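Local coordinates for protein putative SnoaL-like polyketide cyclase (Shewanella denitrificans, PDB 3LZA) that is of unconfirmed function but may act as a polyketide cyclase-like lyase on a small molecule, at residues I105-V110 / D127-Q132. Numbering follows the deposited sequence. Where two conformers were deposited one is given.
Sequences IAIPGV and DLMDYQ
Paired as an antiparallel beta hairpin of the SnoaL-like, NTF2-type fold, strand 102-115 meets the end of strand 122-129 where V110 faces L128 and G109 faces M129. V110 and L128 form a hydrogen-bonded pair: V110 N reaches L128 O at 2.9 Å, and L128 N returns to V110 O at 2.8 Å. At the non-hydrogen-bonded pair the CA atoms of G109 and M129 are 4.4 Å apart; lacking a side chain, G109 leaves room for the selenium of selenomethionine M129, whose chain bends at chi2 and chi3 and turns CE toward I107, though the exact spacing there is doubtful. The ladder ends with D130 N on P108 O (2.9 Å, N-H...O 161°). D130 has CG anti to its own N (chi1 -179°), which lays the carboxylate beside the proline ring, OD2 lying 3.7 Å from P108 CG. The same OD2 is hydrogen-bonded to T133 OG1 and to H73 NE2 of the second subunit, while D130 occupies the N-cap of helix 131-139. An alanine in place of P108 would keep the carbonyl but lose CG and CD, and would probably leave one side of the D130 carboxylate less firmly packed. I107 touches M134 and P108 touches T133 of that helix; beyond them, strand 80-93 pairs with 102-115, and strand 37-40 flanks 122-129 on its other edge.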
loop_
_atom_site.group_PDB
_atom_site.type_symbol
_atom_site.label_atom_id
_atom_site.label_comp_id
_atom_site.label_asym_id
_atom_site.label_seq_id
_atom_site.Cartn_x
_atom_site.Cartn_y
_atom_site.Cartn_z
ATOM N N ILE A 105 14.111 -6.874 14.588
ATOM C CA ILE A 105 12.710 -6.488 14.369
ATOM C C ILE A 105 12.234 -6.968 13.002
ATOM O O ILE A 105 13.042 -7.152 12.088
ATOM C CB ILE A 105 12.489 -4.962 14.497
ATOM C CG1 ILE A 105 13.450 -4.192 13.583
ATOM C CG2 ILE A 105 12.584 -4.542 15.973
ATOM C CD1 ILE A 105 13.473 -2.637 13.723
ATOM N N ALA A 106 10.926 -7.225 12.892
ATOM C CA ALA A 106 10.318 -7.709 11.646
ATOM C C ALA A 106 9.080 -6.858 11.508
ATOM O O ALA A 106 8.133 -7.063 12.266
ATOM C CB ALA A 106 9.949 -9.189 11.731
ATOM N N ILE A 107 9.139 -5.904 10.562
ATOM C CA ILE A 107 8.151 -4.830 10.386
ATOM C C ILE A 107 7.272 -5.062 9.153
ATOM O O ILE A 107 7.769 -4.977 8.036
ATOM C CB ILE A 107 8.867 -3.450 10.176
ATOM C CG1 ILE A 107 9.997 -3.220 11.183
ATOM C CG2 ILE A 107 7.868 -2.280 10.283
ATOM C CD1 ILE A 107 10.586 -1.837 11.088
ATOM N N PRO A 108 5.959 -5.310 9.337
ATOM C CA PRO A 108 5.110 -5.400 8.138
ATOM C C PRO A 108 5.129 -4.099 7.376
ATOM O O PRO A 108 5.120 -3.037 7.976
ATOM C CB PRO A 108 3.724 -5.570 8.734
ATOM C CG PRO A 108 4.007 -6.367 9.990
ATOM C CD PRO A 108 5.241 -5.747 10.536
ATOM N N GLY A 109 5.115 -4.155 6.065
ATOM C CA GLY A 109 5.035 -2.940 5.349
ATOM C C GLY A 109 4.606 -3.155 3.906
ATOM O O GLY A 109 4.615 -4.285 3.379
ATOM N N VAL A 110 4.151 -2.071 3.322
ATOM C CA VAL A 110 3.856 -2.011 1.854
ATOM C C VAL A 110 4.699 -0.897 1.229
ATOM O O VAL A 110 4.654 0.218 1.706
ATOM C CB VAL A 110 2.340 -1.789 1.589
ATOM C CG1 VAL A 110 2.023 -1.675 0.119
ATOM C CG2 VAL A 110 1.547 -2.990 2.147
ATOM N N ASP A 127 6.522 4.342 1.227
ATOM C CA ASP A 127 6.512 3.305 2.243
ATOM C C ASP A 127 5.350 3.499 3.156
ATOM O O ASP A 127 5.064 4.619 3.569
ATOM C CB ASP A 127 7.805 3.280 3.081
ATOM C CG ASP A 127 8.974 2.674 2.378
ATOM O OD1 ASP A 127 8.855 2.114 1.242
ATOM O OD2 ASP A 127 10.064 2.789 2.971
ATOM N N LEU A 128 4.663 2.394 3.474
ATOM C CA LEU A 128 3.665 2.378 4.538
ATOM C C LEU A 128 4.131 1.289 5.526
ATOM O O LEU A 128 4.106 0.115 5.203
ATOM C CB LEU A 128 2.259 2.050 3.978
ATOM C CG LEU A 128 1.584 3.010 2.986
ATOM C CD1 LEU A 128 0.514 2.323 2.140
ATOM C CD2 LEU A 128 0.984 4.172 3.766
HETATM N N MSE A 129 4.594 1.677 6.723
HETATM C CA MSE A 129 5.232 0.758 7.642
HETATM C C MSE A 129 4.402 0.607 8.886
HETATM O O MSE A 129 3.816 1.585 9.385
HETATM C CB MSE A 129 6.626 1.243 8.023
HETATM C CG MSE A 129 7.564 1.521 6.889
HETATM SE SE MSE A 129 8.154 -0.178 6.120
HETATM C CE MSE A 129 8.951 -0.906 7.648
ATOM N N ASP A 130 4.339 -0.620 9.413
ATOM C CA ASP A 130 3.610 -0.893 10.651
ATOM C C ASP A 130 4.494 -0.581 11.885
ATOM O O ASP A 130 5.086 -1.474 12.503
ATOM C CB ASP A 130 3.108 -2.340 10.647
ATOM C CG ASP A 130 2.325 -2.739 11.865
ATOM O OD1 ASP A 130 2.026 -1.923 12.773
ATOM O OD2 ASP A 130 2.023 -3.952 11.940
ATOM N N TYR A 131 4.592 0.702 12.200
ATOM C CA TYR A 131 5.437 1.159 13.323
ATOM C C TYR A 131 4.928 0.755 14.701
ATOM O O TYR A 131 5.748 0.594 15.622
ATOM C CB TYR A 131 5.673 2.671 13.259
ATOM C CG TYR A 131 6.525 3.099 12.123
ATOM C CD1 TYR A 131 7.848 2.666 12.032
ATOM C CD2 TYR A 131 6.022 3.936 11.113
ATOM C CE1 TYR A 131 8.660 3.031 10.978
ATOM C CE2 TYR A 131 6.834 4.310 10.036
ATOM C CZ TYR A 131 8.159 3.871 10.003
ATOM O OH TYR A 131 8.995 4.210 8.993
ATOM N N GLN A 132 3.632 0.521 14.877
ATOM C CA GLN A 132 3.188 -0.042 16.162
ATOM C C GLN A 132 3.763 -1.448 16.418
ATOM O O GLN A 132 4.154 -1.757 17.554
ATOM C CB GLN A 132 1.652 -0.035 16.338
ATOM C CG GLN A 132 1.194 -0.359 17.758
ATOM C CD GLN A 132 1.665 0.669 18.787
ATOM O OE1 GLN A 132 1.417 1.860 18.637
ATOM N NE2 GLN A 132 2.381 0.217 19.794
#